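Local structure of SxtG (Microseira wollei, 6U1R) at residues V28-A36 with D218-I226; R204-D215 with K230-W241. The protein is an amidinotransferase of the saxitoxin biosynthetic pathway that probably transfers an amidino group through a cysteine-bound intermediate. All coordinates share one frame; numbering follows the deposited sequence.

Interaction 1: residues V28-A36 with D218-I226; sequences VNSYNEWDA and DFVRCGRDI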
loop_
_atom_site.group_PDB
_atom_site.type_symbol
_atom_site.label_atom_id
_atom_site.label_comp_id
_atom_site.label_asym_id
_atom_site.label_seq_id
_atom_site.Cartn_x
_atom_site.Cartn_y
_atom_site.Cartn_z
ATOM N N VAL A 28 14.855 9.375 8.862
ATOM C CA VAL A 28 13.990 8.380 9.503
ATOM C C VAL A 28 14.876 7.310 10.139
ATOM O O VAL A 28 15.642 6.631 9.444
ATOM C CB VAL A 28 13.015 7.762 8.489
ATOM C CG1 VAL A 28 12.147 6.669 9.120
ATOM C CG2 VAL A 28 12.151 8.862 7.914
ATOM N N ASN A 29 14.774 7.160 11.466
ATOM C CA ASN A 29 15.594 6.192 12.202
ATOM C C ASN A 29 14.940 6.019 13.579
ATOM O O ASN A 29 15.170 6.843 14.464
ATOM C CB ASN A 29 17.032 6.678 12.336
ATOM C CG ASN A 29 17.938 5.638 12.931
ATOM O OD1 ASN A 29 18.559 4.871 12.208
ATOM N ND2 ASN A 29 17.999 5.584 14.273
ATOM N N SER A 30 14.127 4.973 13.745
ATOM C CA SER A 30 13.510 4.709 15.051
ATOM C C SER A 30 13.255 3.216 15.195
ATOM O O SER A 30 12.538 2.639 14.384
ATOM C CB SER A 30 12.200 5.474 15.256
ATOM O OG SER A 30 11.743 5.231 16.593
ATOM N N TYR A 31 13.826 2.612 16.237
ATOM C CA TYR A 31 13.786 1.173 16.443
ATOM C C TYR A 31 13.004 0.747 17.680
ATOM O O TYR A 31 12.795 -0.454 17.863
ATOM C CB TYR A 31 15.216 0.629 16.543
ATOM C CG TYR A 31 15.983 0.679 15.247
ATOM C CD1 TYR A 31 15.784 -0.282 14.268
ATOM C CD2 TYR A 31 16.924 1.683 15.004
ATOM C CE1 TYR A 31 16.513 -0.261 13.083
ATOM C CE2 TYR A 31 17.640 1.717 13.815
ATOM C CZ TYR A 31 17.430 0.742 12.871
ATOM O OH TYR A 31 18.137 0.750 11.696
ATOM N N ASN A 32 12.563 1.681 18.517
ATOM C CA ASN A 32 11.904 1.351 19.777
ATOM C C ASN A 32 11.223 2.615 20.291
ATOM O O ASN A 32 11.279 3.668 19.653
ATOM C CB ASN A 32 12.929 0.793 20.767
ATOM C CG ASN A 32 14.091 1.717 20.917
ATOM O OD1 ASN A 32 13.915 2.862 21.331
ATOM N ND2 ASN A 32 15.286 1.269 20.507
ATOM N N GLU A 33 10.602 2.522 21.464
ATOM C CA GLU A 33 9.789 3.625 21.981
ATOM C C GLU A 33 10.571 4.620 22.844
ATOM O O GLU A 33 9.976 5.595 23.309
ATOM C CB GLU A 33 8.607 3.076 22.802
ATOM C CG GLU A 33 7.758 2.000 22.085
ATOM C CD GLU A 33 6.922 2.523 20.908
ATOM O OE1 GLU A 33 6.685 3.747 20.820
ATOM O OE2 GLU A 33 6.523 1.687 20.052
ATOM N N TRP A 34 11.878 4.423 23.057
ATOM C CA TRP A 34 12.578 5.130 24.130
ATOM C C TRP A 34 13.907 5.773 23.746
ATOM O O TRP A 34 14.404 6.581 24.541
ATOM C CB TRP A 34 12.856 4.185 25.309
ATOM C CG TRP A 34 13.659 2.991 24.906
ATOM C CD1 TRP A 34 15.014 2.946 24.687
ATOM C CD2 TRP A 34 13.168 1.665 24.657
ATOM N NE1 TRP A 34 15.389 1.681 24.317
ATOM C CE2 TRP A 34 14.281 0.872 24.296
ATOM C CE3 TRP A 34 11.902 1.066 24.715
ATOM C CZ2 TRP A 34 14.162 -0.478 23.986
ATOM C CZ3 TRP A 34 11.788 -0.275 24.395
ATOM C CH2 TRP A 34 12.910 -1.035 24.059
ATOM N N ASP A 35 14.539 5.406 22.634
ATOM C CA ASP A 35 15.813 6.036 22.302
ATOM C C ASP A 35 15.621 7.551 22.169
ATOM O O ASP A 35 14.525 8.048 21.871
ATOM C CB ASP A 35 16.410 5.452 21.008
ATOM C CG ASP A 35 17.098 4.103 21.194
ATOM O OD1 ASP A 35 17.487 3.720 22.326
ATOM O OD2 ASP A 35 17.287 3.415 20.163
ATOM N N ALA A 36 16.706 8.289 22.402
ATOM C CA ALA A 36 16.658 9.748 22.494
ATOM C C ALA A 36 15.946 10.384 21.300
ATOM O O ALA A 36 16.396 10.263 20.156
ATOM C CB ALA A 36 18.088 10.292 22.615
ATOM N N ASP A 218 -1.816 -0.729 17.119
ATOM C CA ASP A 218 -1.958 -2.012 17.807
ATOM C C ASP A 218 -0.608 -2.707 18.045
ATOM O O ASP A 218 -0.598 -3.866 18.507
ATOM C CB ASP A 218 -2.890 -2.950 17.024
ATOM C CG ASP A 218 -4.356 -2.758 17.391
ATOM O OD1 ASP A 218 -4.643 -2.593 18.600
ATOM O OD2 ASP A 218 -5.204 -2.756 16.466
ATOM N N PHE A 219 0.509 -2.014 17.779
ATOM C CA PHE A 219 1.858 -2.545 17.967
ATOM C C PHE A 219 2.735 -1.551 18.724
ATOM O O PHE A 219 2.586 -0.332 18.575
ATOM C CB PHE A 219 2.513 -2.879 16.622
ATOM C CG PHE A 219 1.726 -3.856 15.805
ATOM C CD1 PHE A 219 0.718 -3.418 14.961
ATOM C CD2 PHE A 219 1.971 -5.212 15.899
ATOM C CE1 PHE A 219 -0.017 -4.304 14.227
ATOM C CE2 PHE A 219 1.237 -6.111 15.143
ATOM C CZ PHE A 219 0.237 -5.660 14.316
ATOM N N VAL A 220 3.636 -2.083 19.563
ATOM C CA VAL A 220 4.685 -1.291 20.202
ATOM C C VAL A 220 6.023 -1.973 19.946
ATOM O O VAL A 220 6.093 -3.194 19.773
ATOM C CB VAL A 220 4.446 -1.094 21.718
ATOM C CG1 VAL A 220 3.375 -0.058 21.936
ATOM C CG2 VAL A 220 4.071 -2.416 22.390
ATOM N N ARG A 221 7.095 -1.170 19.903
ATOM C CA ARG A 221 8.378 -1.585 19.323
ATOM C C ARG A 221 9.486 -1.690 20.367
ATOM O O ARG A 221 9.772 -0.712 21.070
ATOM C CB ARG A 221 8.793 -0.587 18.241
ATOM C CG ARG A 221 7.852 -0.592 16.994
ATOM C CD ARG A 221 7.999 0.634 16.104
ATOM N NE ARG A 221 7.824 1.814 16.936
ATOM C CZ ARG A 221 8.669 2.829 17.023
ATOM N NH1 ARG A 221 9.745 2.918 16.233
ATOM N NH2 ARG A 221 8.418 3.780 17.911
ATOM N N CYS A 222 10.155 -2.856 20.406
ATOM C CA CYS A 222 11.299 -3.120 21.298
ATOM C C CYS A 222 12.489 -3.681 20.509
ATOM O O CYS A 222 12.983 -4.774 20.786
ATOM C CB CYS A 222 10.950 -4.110 22.405
ATOM S SG CYS A 222 9.661 -3.524 23.511
ATOM N N GLY A 223 12.974 -2.916 19.550
ATOM C CA GLY A 223 14.059 -3.401 18.700
ATOM C C GLY A 223 13.600 -4.560 17.846
ATOM O O GLY A 223 12.578 -4.478 17.152
ATOM N N ARG A 224 14.348 -5.669 17.895
ATOM C CA ARG A 224 14.026 -6.834 17.082
ATOM C C ARG A 224 12.718 -7.514 17.491
ATOM O O ARG A 224 12.202 -8.330 16.717
ATOM C CB ARG A 224 15.155 -7.867 17.152
ATOM C CG ARG A 224 16.417 -7.462 16.419
ATOM C CD ARG A 224 17.339 -8.642 16.170
ATOM N NE ARG A 224 18.566 -8.217 15.491
ATOM C CZ ARG A 224 18.731 -8.154 14.174
ATOM N NH1 ARG A 224 17.752 -8.495 13.346
ATOM N NH2 ARG A 224 19.903 -7.748 13.677
ATOM N N ASP A 225 12.173 -7.195 18.661
ATOM C CA ASP A 225 10.934 -7.789 19.146
ATOM C C ASP A 225 9.860 -6.713 19.196
ATOM O O ASP A 225 10.075 -5.641 19.778
ATOM C CB ASP A 225 11.145 -8.434 20.517
ATOM C CG ASP A 225 12.135 -9.559 20.451
ATOM O OD1 ASP A 225 11.747 -10.643 19.976
ATOM O OD2 ASP A 225 13.310 -9.343 20.831
ATOM N N ILE A 226 8.717 -7.003 18.564
ATOM C CA ILE A 226 7.564 -6.116 18.477
ATOM C C ILE A 226 6.364 -6.841 19.091
ATOM O O ILE A 226 6.184 -8.047 18.882
ATOM C CB ILE A 226 7.297 -5.726 17.003
ATOM C CG1 ILE A 226 8.450 -4.883 16.446
ATOM C CG2 ILE A 226 5.970 -4.967 16.847
ATOM C CD1 ILE A 226 8.461 -4.771 14.939
HETATM O O HOH W 1 11.147 -2.235 16.435
HETATM O O HOH W 2 5.026 2.701 18.220
#
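Arg221 and Glu33 form the charged centre of this buried contact. The carboxylate and guanidinium planes stand 89° apart, so the salt bridge, Glu33 OE2 to Arg221 NE at 3.4 Å, is not a flat bidentate pair and its hydrogen bonds are weak. A bend in the Glu33 chain (chi2 -70°) lets the anti lone pair of OE2 accept from the backbone Arg221 N at 2.9 Å; water 2 joins the same oxygen to Arg221 NE. Arg221 NH1 points almost straight at Ser30 OG (3.1 Å), which lies in the guanidinium plane. Asp372 is hydrogen-bonded to Ser30 OG and salt-bridged to Arg221 NH2, probably offsetting the buried charge.

The backbones pair by a single bridge, Asn32 with Cys222, with a weak bond from Glu33 N to Arg221 O. Gly223 N donates to Tyr31 O at 3.0 Å; positive phi (66°) suits Gly223 to its type II' turn.

The apolar part is small, Cys222 SG lying at the edge of the Trp34 ring, 4.0 Å from CZ3. Asn32 OD1 accepts from Trp34 N in an Asx turn and from Asp35 N in an Asx motif.

The loop thus packs against the 219-222/225-229 hairpin, with strand 139-142 beside Arg221 and strand 269-273 beside Trp34 and Cys222.

Interaction 2: residues R204-D215 with K230-W241; sequences RFVVTEFEPTFD and KSHVTNSLGIEW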
loop_
_atom_site.group_PDB
_atom_site.type_symbol
_atom_site.label_atom_id
_atom_site.label_comp_id
_atom_site.label_asym_id
_atom_site.label_seq_id
_atom_site.Cartn_x
_atom_site.Cartn_y
_atom_site.Cartn_z
ATOM N N ARG A 204 -13.063 -11.968 21.182
ATOM C CA ARG A 204 -13.525 -11.945 19.805
ATOM C C ARG A 204 -13.727 -10.486 19.431
ATOM O O ARG A 204 -14.042 -9.664 20.291
ATOM C CB ARG A 204 -14.828 -12.742 19.631
ATOM C CG ARG A 204 -14.647 -14.252 19.866
ATOM C CD ARG A 204 -15.878 -15.075 19.501
ATOM N NE ARG A 204 -17.023 -14.816 20.378
ATOM C CZ ARG A 204 -17.911 -13.841 20.187
ATOM N NH1 ARG A 204 -17.781 -13.024 19.148
ATOM N NH2 ARG A 204 -18.926 -13.684 21.037
ATOM N N PHE A 205 -13.527 -10.177 18.154
ATOM C CA PHE A 205 -13.630 -8.807 17.673
ATOM C C PHE A 205 -14.421 -8.772 16.380
ATOM O O PHE A 205 -14.700 -9.807 15.772
ATOM C CB PHE A 205 -12.239 -8.201 17.500
ATOM C CG PHE A 205 -11.424 -8.284 18.734
ATOM C CD1 PHE A 205 -11.682 -7.439 19.795
ATOM C CD2 PHE A 205 -10.430 -9.231 18.855
ATOM C CE1 PHE A 205 -10.958 -7.529 20.956
ATOM C CE2 PHE A 205 -9.700 -9.334 20.025
ATOM C CZ PHE A 205 -9.961 -8.478 21.071
ATOM N N VAL A 206 -14.760 -7.550 15.947
ATOM C CA VAL A 206 -15.705 -7.380 14.840
ATOM C C VAL A 206 -15.081 -7.671 13.473
ATOM O O VAL A 206 -15.794 -8.082 12.550
ATOM C CB VAL A 206 -16.329 -5.971 14.883
ATOM C CG1 VAL A 206 -15.312 -4.913 14.561
ATOM C CG2 VAL A 206 -17.524 -5.869 13.942
ATOM N N VAL A 207 -13.770 -7.467 13.288
ATOM C CA VAL A 207 -13.183 -7.774 11.984
ATOM C C VAL A 207 -13.060 -9.281 11.813
ATOM O O VAL A 207 -12.874 -10.038 12.784
ATOM C CB VAL A 207 -11.818 -7.100 11.749
ATOM C CG1 VAL A 207 -11.991 -5.618 11.395
ATOM C CG2 VAL A 207 -10.892 -7.304 12.912
ATOM N N THR A 208 -13.182 -9.711 10.562
ATOM C CA THR A 208 -13.100 -11.103 10.144
ATOM C C THR A 208 -11.701 -11.373 9.605
ATOM O O THR A 208 -10.780 -10.555 9.768
ATOM C CB THR A 208 -14.140 -11.406 9.065
ATOM O OG1 THR A 208 -13.773 -10.704 7.866
ATOM C CG2 THR A 208 -15.529 -10.977 9.500
ATOM N N GLU A 209 -11.537 -12.515 8.927
ATOM C CA GLU A 209 -10.288 -12.858 8.246
ATOM C C GLU A 209 -10.415 -12.780 6.728
ATOM O O GLU A 209 -9.734 -13.501 5.994
ATOM C CB GLU A 209 -9.813 -14.246 8.680
ATOM C CG GLU A 209 -9.436 -14.330 10.173
ATOM C CD GLU A 209 -8.275 -13.413 10.556
ATOM O OE1 GLU A 209 -7.370 -13.206 9.720
ATOM O OE2 GLU A 209 -8.265 -12.921 11.712
ATOM N N PHE A 210 -11.272 -11.884 6.233
ATOM C CA PHE A 210 -11.450 -11.740 4.792
ATOM C C PHE A 210 -10.179 -11.215 4.111
ATOM O O PHE A 210 -9.781 -11.726 3.056
ATOM C CB PHE A 210 -12.661 -10.839 4.554
ATOM C CG PHE A 210 -12.787 -10.311 3.161
ATOM C CD1 PHE A 210 -13.219 -11.129 2.128
ATOM C CD2 PHE A 210 -12.520 -8.981 2.895
ATOM C CE1 PHE A 210 -13.356 -10.631 0.848
ATOM C CE2 PHE A 210 -12.643 -8.479 1.628
ATOM C CZ PHE A 210 -13.068 -9.306 0.593
ATOM N N GLU A 211 -9.532 -10.202 4.683
ATOM C CA GLU A 211 -8.343 -9.618 4.077
ATOM C C GLU A 211 -7.467 -9.003 5.161
ATOM O O GLU A 211 -7.935 -8.748 6.273
ATOM C CB GLU A 211 -8.713 -8.562 3.033
ATOM C CG GLU A 211 -9.244 -7.293 3.650
ATOM C CD GLU A 211 -9.858 -6.373 2.624
ATOM O OE1 GLU A 211 -9.393 -6.351 1.454
ATOM O OE2 GLU A 211 -10.816 -5.684 3.014
ATOM N N PRO A 212 -6.193 -8.730 4.858
ATOM C CA PRO A 212 -5.281 -8.186 5.884
ATOM C C PRO A 212 -5.644 -6.758 6.272
ATOM O O PRO A 212 -5.680 -5.875 5.412
ATOM C CB PRO A 212 -3.909 -8.235 5.203
ATOM C CG PRO A 212 -4.036 -9.152 4.052
ATOM C CD PRO A 212 -5.477 -9.166 3.644
ATOM N N THR A 213 -5.861 -6.520 7.575
ATOM C CA THR A 213 -6.021 -5.169 8.112
ATOM C C THR A 213 -5.284 -5.053 9.440
ATOM O O THR A 213 -5.252 -5.998 10.245
ATOM C CB THR A 213 -7.506 -4.737 8.318
ATOM O OG1 THR A 213 -8.193 -5.629 9.210
ATOM C CG2 THR A 213 -8.245 -4.674 6.998
ATOM N N PHE A 214 -4.663 -3.897 9.645
ATOM C CA PHE A 214 -4.165 -3.542 10.968
ATOM C C PHE A 214 -4.006 -2.032 11.068
ATOM O O PHE A 214 -3.824 -1.336 10.061
ATOM C CB PHE A 214 -2.833 -4.252 11.305
ATOM C CG PHE A 214 -1.639 -3.813 10.483
ATOM C CD1 PHE A 214 -0.908 -2.684 10.844
ATOM C CD2 PHE A 214 -1.223 -4.545 9.377
ATOM C CE1 PHE A 214 0.191 -2.295 10.114
ATOM C CE2 PHE A 214 -0.104 -4.159 8.639
ATOM C CZ PHE A 214 0.602 -3.040 9.006
ATOM N N ASP A 215 -4.112 -1.544 12.305
ATOM C CA ASP A 215 -3.705 -0.195 12.670
ATOM C C ASP A 215 -2.312 -0.265 13.286
ATOM O O ASP A 215 -2.014 -1.170 14.080
ATOM C CB ASP A 215 -4.657 0.424 13.698
ATOM C CG ASP A 215 -5.956 0.942 13.091
ATOM O OD1 ASP A 215 -6.305 0.543 11.965
ATOM O OD2 ASP A 215 -6.629 1.749 13.765
ATOM N N LYS A 230 -4.492 -8.646 18.482
ATOM C CA LYS A 230 -5.737 -8.573 17.725
ATOM C C LYS A 230 -6.683 -7.567 18.385
ATOM O O LYS A 230 -6.619 -7.334 19.590
ATOM C CB LYS A 230 -6.394 -9.956 17.658
ATOM C CG LYS A 230 -5.589 -10.998 16.845
ATOM C CD LYS A 230 -6.308 -12.354 16.758
ATOM C CE LYS A 230 -7.365 -12.335 15.666
ATOM N NZ LYS A 230 -8.056 -13.637 15.582
ATOM N N SER A 231 -7.552 -6.951 17.589
ATOM C CA SER A 231 -8.450 -5.910 18.092
ATOM C C SER A 231 -9.637 -5.794 17.151
ATOM O O SER A 231 -9.787 -6.587 16.223
ATOM C CB SER A 231 -7.731 -4.562 18.202
ATOM O OG SER A 231 -7.508 -4.063 16.909
ATOM N N HIS A 232 -10.485 -4.786 17.383
ATOM C CA HIS A 232 -11.577 -4.553 16.445
ATOM C C HIS A 232 -11.120 -4.072 15.073
ATOM O O HIS A 232 -11.963 -4.017 14.178
ATOM C CB HIS A 232 -12.576 -3.579 17.039
ATOM C CG HIS A 232 -13.382 -4.188 18.142
ATOM N ND1 HIS A 232 -14.197 -5.280 17.941
ATOM C CD2 HIS A 232 -13.466 -3.894 19.461
ATOM C CE1 HIS A 232 -14.773 -5.616 19.080
ATOM N NE2 HIS A 232 -14.350 -4.789 20.021
ATOM N N VAL A 233 -9.839 -3.752 14.865
ATOM C CA VAL A 233 -9.358 -3.369 13.544
ATOM C C VAL A 233 -8.192 -4.220 13.037
ATOM O O VAL A 233 -7.920 -4.189 11.830
ATOM C CB VAL A 233 -8.974 -1.870 13.492
ATOM C CG1 VAL A 233 -10.184 -1.004 13.801
ATOM C CG2 VAL A 233 -7.821 -1.570 14.442
ATOM N N THR A 234 -7.509 -4.987 13.885
ATOM C CA THR A 234 -6.326 -5.753 13.491
ATOM C C THR A 234 -6.663 -7.240 13.575
ATOM O O THR A 234 -7.018 -7.725 14.651
ATOM C CB THR A 234 -5.133 -5.411 14.391
ATOM O OG1 THR A 234 -4.734 -4.048 14.163
ATOM C CG2 THR A 234 -3.943 -6.313 14.090
ATOM N N ASN A 235 -6.577 -7.948 12.448
ATOM C CA ASN A 235 -6.878 -9.371 12.402
ATOM C C ASN A 235 -5.614 -10.201 12.197
ATOM O O ASN A 235 -4.492 -9.690 12.130
ATOM C CB ASN A 235 -7.935 -9.679 11.324
ATOM C CG ASN A 235 -7.477 -9.363 9.909
ATOM O OD1 ASN A 235 -6.357 -8.902 9.672
ATOM N ND2 ASN A 235 -8.360 -9.600 8.951
ATOM N N SER A 236 -5.798 -11.523 12.167
ATOM C CA SER A 236 -4.643 -12.414 12.076
ATOM C C SER A 236 -3.923 -12.244 10.745
ATOM O O SER A 236 -2.690 -12.316 10.692
ATOM C CB SER A 236 -5.074 -13.879 12.282
ATOM O OG SER A 236 -5.474 -14.126 13.627
ATOM N N LEU A 237 -4.666 -12.012 9.659
ATOM C CA LEU A 237 -4.024 -11.799 8.356
ATOM C C LEU A 237 -3.148 -10.548 8.376
ATOM O O LEU A 237 -2.079 -10.514 7.752
ATOM C CB LEU A 237 -5.069 -11.674 7.242
ATOM C CG LEU A 237 -5.696 -12.941 6.636
ATOM C CD1 LEU A 237 -6.630 -12.544 5.478
ATOM C CD2 LEU A 237 -4.642 -13.920 6.163
ATOM N N GLY A 238 -3.613 -9.494 9.043
ATOM C CA GLY A 238 -2.818 -8.279 9.128
ATOM C C GLY A 238 -1.538 -8.493 9.909
ATOM O O GLY A 238 -0.469 -8.022 9.511
ATOM N N ILE A 239 -1.628 -9.213 11.032
ATOM C CA ILE A 239 -0.431 -9.536 11.809
ATOM C C ILE A 239 0.510 -10.394 10.982
ATOM O O ILE A 239 1.731 -10.172 10.969
ATOM C CB ILE A 239 -0.830 -10.245 13.118
ATOM C CG1 ILE A 239 -1.566 -9.297 14.049
ATOM C CG2 ILE A 239 0.376 -10.841 13.824
ATOM C CD1 ILE A 239 -2.288 -9.988 15.165
ATOM N N GLU A 240 -0.052 -11.402 10.289
ATOM C CA GLU A 240 0.745 -12.283 9.433
ATOM C C GLU A 240 1.434 -11.496 8.327
ATOM O O GLU A 240 2.600 -11.763 7.980
ATOM C CB GLU A 240 -0.143 -13.383 8.823
ATOM C CG GLU A 240 0.639 -14.479 8.080
ATOM C CD GLU A 240 -0.226 -15.480 7.305
ATOM O OE1 GLU A 240 -1.461 -15.295 7.181
ATOM O OE2 GLU A 240 0.352 -16.467 6.801
ATOM N N TRP A 241 0.732 -10.502 7.767
ATOM C CA TRP A 241 1.331 -9.659 6.743
ATOM C C TRP A 241 2.530 -8.907 7.305
ATOM O O TRP A 241 3.601 -8.855 6.678
ATOM C CB TRP A 241 0.307 -8.669 6.155
ATOM C CG TRP A 241 0.925 -7.927 5.018
ATOM C CD1 TRP A 241 0.870 -8.270 3.689
ATOM C CD2 TRP A 241 1.754 -6.749 5.096
ATOM N NE1 TRP A 241 1.622 -7.383 2.942
ATOM C CE2 TRP A 241 2.172 -6.443 3.780
ATOM C CE3 TRP A 241 2.181 -5.926 6.153
ATOM C CZ2 TRP A 241 2.995 -5.343 3.495
ATOM C CZ3 TRP A 241 3.002 -4.844 5.867
ATOM C CH2 TRP A 241 3.399 -4.562 4.546
HETATM O O HOH W 3 -10.037 -13.294 13.720
#
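Both ends of the Asn235 amide are gripped by the 204-215 loop. Its ND2 donates nearly straight to Thr208 O (2.7 Å) and to Glu211 O (2.8 Å), both close to the amide plane, and the two bonds fix the rotation of the amide about CB-CG. On the other side of the group, OD1 accepts from Thr213 N and Gly238 N, which arrive from opposite faces of the amide plane. The torsion that places CG between the backbone N and the carbonyl carbon (chi1 64°) turns OD1 back over its own helix start.

Asn235 is the N-cap of helix 236-245, and its bond to Gly238 N is the capping bond. The two amides between them, Ser236 N and Leu237 N, are taken by Glu209 OE2 (2.9 Å) and OE1 (3.0 Å), each through its syn lone pair. The negative charge is probably favourable at this helix start; water 3 and a long salt bridge tie it also to Lys230. Gly238, with no side chain, brings its CA within 3.5 Å of Thr213 O in a CA-H...O contact.

Away from the cap, the edge of Phe205 meets the face of His232 in a T-shaped pair (planes at 88°), while Ser231 CA sits over the centre of the Phe205 ring. His232 ND1 accepts from Val206 N (3.1 Å), and NE2 binds Pro260 O, which fixes the ring's rotation. Pro212 crosses Leu237 at a slant, CD against CD1, and the second subunit's Trp177 packs on that proline.

Near the predicted active site, Thr234 OG1 accepts from Asp215 N at 3.2 Å and is also hydrogen-bonded to Asp218. Val233 CG2 lies 3.4 Å from Asp215 CG, backing the carboxylate whose OD2 is hydrogen-bonded to His264, another predicted catalytic residue.

How the interactions relate
The two contacts alternate along the chain: residues 218-226 follow 204-215, and strand 225-229 leads on into the helix that interaction 2 caps. They meet at Asp218, whose OD2 lies 2.7 Å from both Thr234 OG1 and Ser231 OG, probable hydrogen bonds, while Phe219 packs on Phe214. Interaction 1 is a smaller, buried contact built on an ion pair and two ordered waters, and no other chain touches it. Interaction 2 is larger and only partly buried. Its chemistry is that of a helix start, with amide and carboxylate groups pairing with backbone N-H and C=O groups, and it extends from the predicted catalytic Asp215 to the second subunit.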